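Local coordinates for protein histidinol-phosphatase (Listeria monocytogenes serotype 4b str. H7858, PDB 6NLR) that probably hydrolyses histidinol phosphate to histidinol in histidine biosynthesis, working as a metal-dependent phosphatase of the PHP family, at residues C12-H17 against D258-Q263. Residues are numbered along the deposited sequence; the frame is centred on the assembly and turned at random.
Sequences CPHGTH and DSHGVQ. With MN (manganese (II) ion), chain D; CO (cobalt (II) ion), chain F.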
ATOM      1  N   CYS A  12     -10.425   7.550  -6.267  1.00 33.94           N
ATOM      2  CA  CYS A  12     -10.489   6.642  -5.099  1.00 33.18           C
ATOM      3  C   CYS A  12     -11.852   6.807  -4.424  1.00 31.95           C
ATOM      4  O   CYS A  12     -12.103   7.846  -3.821  1.00 34.12           O
ATOM      5  CB  CYS A  12      -9.376   6.954  -4.107  1.00 31.00           C
ATOM      6  SG  CYS A  12      -9.400   5.815  -2.710  1.00 34.42           S
ATOM      7  N   PRO A  13     -12.752   5.803  -4.455  1.00 30.67           N
ATOM      8  CA  PRO A  13     -14.094   5.963  -3.883  1.00 34.69           C
ATOM      9  C   PRO A  13     -14.092   6.202  -2.356  1.00 33.68           C
ATOM     10  O   PRO A  13     -14.997   6.822  -1.885  1.00 36.24           O
ATOM     11  CB  PRO A  13     -14.850   4.661  -4.246  1.00 34.61           C
ATOM     12  CG  PRO A  13     -13.972   3.982  -5.299  1.00 33.21           C
ATOM     13  CD  PRO A  13     -12.551   4.458  -5.027  1.00 34.14           C
ATOM     14  N   HIS A  14     -13.057   5.780  -1.622  1.00 33.77           N
ATOM     15  CA  HIS A  14     -12.972   5.952  -0.144  1.00 34.76           C
ATOM     16  C   HIS A  14     -12.077   7.144   0.233  1.00 38.77           C
ATOM     17  O   HIS A  14     -11.822   7.321   1.432  1.00 35.81           O
ATOM     18  CB  HIS A  14     -12.480   4.668   0.534  1.00 36.50           C
ATOM     19  CG  HIS A  14     -11.178   4.144   0.029  1.00 40.32           C
ATOM     20  ND1 HIS A  14      -9.955   4.500   0.556  1.00 37.85           N
ATOM     21  CD2 HIS A  14     -10.914   3.243  -0.942  1.00 40.30           C
ATOM     22  CE1 HIS A  14      -9.002   3.858  -0.091  1.00 38.38           C
ATOM     23  NE2 HIS A  14      -9.559   3.088  -1.015  1.00 43.07           N
ATOM     24  N   GLY A  15     -11.599   7.936  -0.734  1.00 38.84           N
ATOM     25  CA  GLY A  15     -10.748   9.106  -0.443  1.00 37.71           C
ATOM     26  C   GLY A  15     -11.585  10.317  -0.084  1.00 38.48           C
ATOM     27  O   GLY A  15     -12.823  10.168   0.065  1.00 39.31           O
ATOM     28  N   THR A  16     -10.954  11.487   0.018  1.00 34.15           N
ATOM     29  CA  THR A  16     -11.621  12.776   0.338  1.00 34.07           C
ATOM     30  C   THR A  16     -12.383  13.299  -0.883  1.00 34.25           C
ATOM     31  O   THR A  16     -13.174  14.235  -0.698  1.00 32.46           O
ATOM     32  CB  THR A  16     -10.594  13.838   0.766  1.00 37.16           C
ATOM     33  OG1 THR A  16      -9.728  14.034  -0.362  1.00 31.97           O
ATOM     34  CG2 THR A  16      -9.820  13.430   2.006  1.00 35.03           C
ATOM     35  N   HIS A  17     -12.094  12.787  -2.092  1.00 34.17           N
ATOM     36  CA  HIS A  17     -12.611  13.321  -3.383  1.00 37.33           C
ATOM     37  C   HIS A  17     -11.964  14.681  -3.688  1.00 38.32           C
ATOM     38  O   HIS A  17     -12.483  15.397  -4.583  1.00 38.33           O
ATOM     39  CB  HIS A  17     -14.158  13.388  -3.376  1.00 42.37           C
ATOM     40  CG  HIS A  17     -14.751  12.036  -3.201  1.00 51.43           C
ATOM     41  ND1 HIS A  17     -15.438  11.656  -2.062  1.00 54.36           N
ATOM     42  CD2 HIS A  17     -14.676  10.943  -3.989  1.00 56.45           C
ATOM     43  CE1 HIS A  17     -15.797  10.396  -2.179  1.00 58.77           C
ATOM     44  NE2 HIS A  17     -15.337   9.935  -3.350  1.00 58.67           N
ATOM     45  N   ASP A 258       0.765   8.075   1.328  1.00 21.15           N
ATOM     46  CA  ASP A 258      -0.557   7.431   1.121  1.00 22.83           C
ATOM     47  C   ASP A 258      -1.662   8.505   1.131  1.00 22.56           C
ATOM     48  O   ASP A 258      -2.731   8.255   1.715  1.00 23.02           O
ATOM     49  CB  ASP A 258      -0.795   6.341   2.159  1.00 21.50           C
ATOM     50  CG  ASP A 258      -1.429   5.102   1.562  1.00 22.81           C
ATOM     51  OD1 ASP A 258      -2.121   5.241   0.544  1.00 20.60           O
ATOM     52  OD2 ASP A 258      -1.181   4.011   2.094  1.00 25.74           O
ATOM     53  N   SER A 259      -1.412   9.665   0.530  1.00 22.70           N
ATOM     54  CA  SER A 259      -2.323  10.841   0.585  1.00 25.08           C
ATOM     55  C   SER A 259      -3.647  10.515  -0.120  1.00 24.54           C
ATOM     56  O   SER A 259      -3.600  10.023  -1.271  1.00 21.00           O
ATOM     57  CB  SER A 259      -1.653  12.055   0.003  1.00 26.33           C
ATOM     58  OG  SER A 259      -0.646  12.541   0.888  1.00 27.45           O
ATOM     59  N   HIS A 260      -4.775  10.762   0.546  1.00 22.52           N
ATOM     60  CA  HIS A 260      -6.140  10.631  -0.020  1.00 25.93           C
ATOM     61  C   HIS A 260      -6.790  12.017  -0.147  1.00 29.77           C
ATOM     62  O   HIS A 260      -7.994  12.094  -0.537  1.00 32.43           O
ATOM     63  CB  HIS A 260      -6.933   9.643   0.829  1.00 26.41           C
ATOM     64  CG  HIS A 260      -6.542   8.238   0.538  1.00 28.51           C
ATOM     65  ND1 HIS A 260      -5.337   7.703   0.927  1.00 29.08           N
ATOM     66  CD2 HIS A 260      -7.185   7.254  -0.126  1.00 29.99           C
ATOM     67  CE1 HIS A 260      -5.261   6.449   0.541  1.00 28.77           C
ATOM     68  NE2 HIS A 260      -6.363   6.146  -0.115  1.00 29.06           N
ATOM     69  N   GLY A 261      -6.005  13.065   0.108  1.00 28.03           N
ATOM     70  CA  GLY A 261      -6.442  14.462   0.033  1.00 29.96           C
ATOM     71  C   GLY A 261      -5.283  15.413   0.256  1.00 30.42           C
ATOM     72  O   GLY A 261      -4.181  14.949   0.598  1.00 26.15           O
ATOM     73  N   VAL A 262      -5.548  16.703   0.076  1.00 30.14           N
ATOM     74  CA  VAL A 262      -4.569  17.816   0.197  1.00 33.10           C
ATOM     75  C   VAL A 262      -3.948  17.817   1.601  1.00 31.37           C
ATOM     76  O   VAL A 262      -2.738  18.038   1.707  1.00 30.29           O
ATOM     77  CB  VAL A 262      -5.253  19.154  -0.133  1.00 34.21           C
ATOM     78  CG1 VAL A 262      -4.327  20.345   0.089  1.00 36.13           C
ATOM     79  CG2 VAL A 262      -5.773  19.149  -1.567  1.00 35.17           C
ATOM     80  N   GLN A 263      -4.741  17.577   2.642  1.00 31.46           N
ATOM     81  CA  GLN A 263      -4.283  17.729   4.046  1.00 32.70           C
ATOM     82  C   GLN A 263      -3.234  16.661   4.356  1.00 30.44           C
ATOM     83  O   GLN A 263      -2.443  16.888   5.245  1.00 29.99           O
ATOM     84  CB  GLN A 263      -5.457  17.662   5.025  1.00 37.59           C
ATOM     85  CG  GLN A 263      -6.369  18.883   4.952  1.00 45.90           C
ATOM     86  CD  GLN A 263      -5.651  20.208   5.074  1.00 53.03           C
ATOM     87  OE1 GLN A 263      -5.389  20.888   4.074  1.00 51.63           O
ATOM     88  NE2 GLN A 263      -5.328  20.579   6.307  1.00 60.50           N
TER
HETATM   89 MN    MN D 301      -6.925   4.083  -0.477  0.83 27.66          MN
HETATM   90 CO    CO F 303      -2.486   3.527  -0.818  1.00 22.38          CO
HETATM   91  O   HOH W   1      -2.164   1.980   0.722  1.00 18.48           O
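The imidazole of H260 turns one edge toward the loop 12-17, where C12 SG and the CA of G15 lie near its plane; C12 SG approaches H260 CD2 to 3.7 Å. The H14 ring meets H260 rim to rim, with neither ring over the other's face, while C12 SG covers the centre of one H14 face. NE2 of H260 binds a manganese ion at 2.2 Å, and H40 binds the same ion, at a site to which H14 also belongs; as modelled, H14 turns its carbon CE1 rather than a nitrogen to the metal, so the flip of its ring is doubtful. Across the imidazole from NE2, ND1 of H260 donates to D258 O over 2.8 Å. This bent bond (142°) lies close to the ring plane but above the carbonyl plane, and with the metal bond it helps to hold the ring. D258 itself binds cobalt through OD1, together with H6, H8 and E93. At the backbone, H260 O accepts twice from T16. T16 N reaches it at 3.1 Å, nearly straight at 164° but tilted from the carbonyl plane. T16 OG1 lies 2.6 Å from H260 O, in that plane on a lone pair. The contact joins the loops following strands 3-7 and 253-256 beside the trinuclear centre. Donation from ND1 would probably make H260 a more electron-rich ligand, which may link the backbone of the cobalt ligand D258 to the manganese.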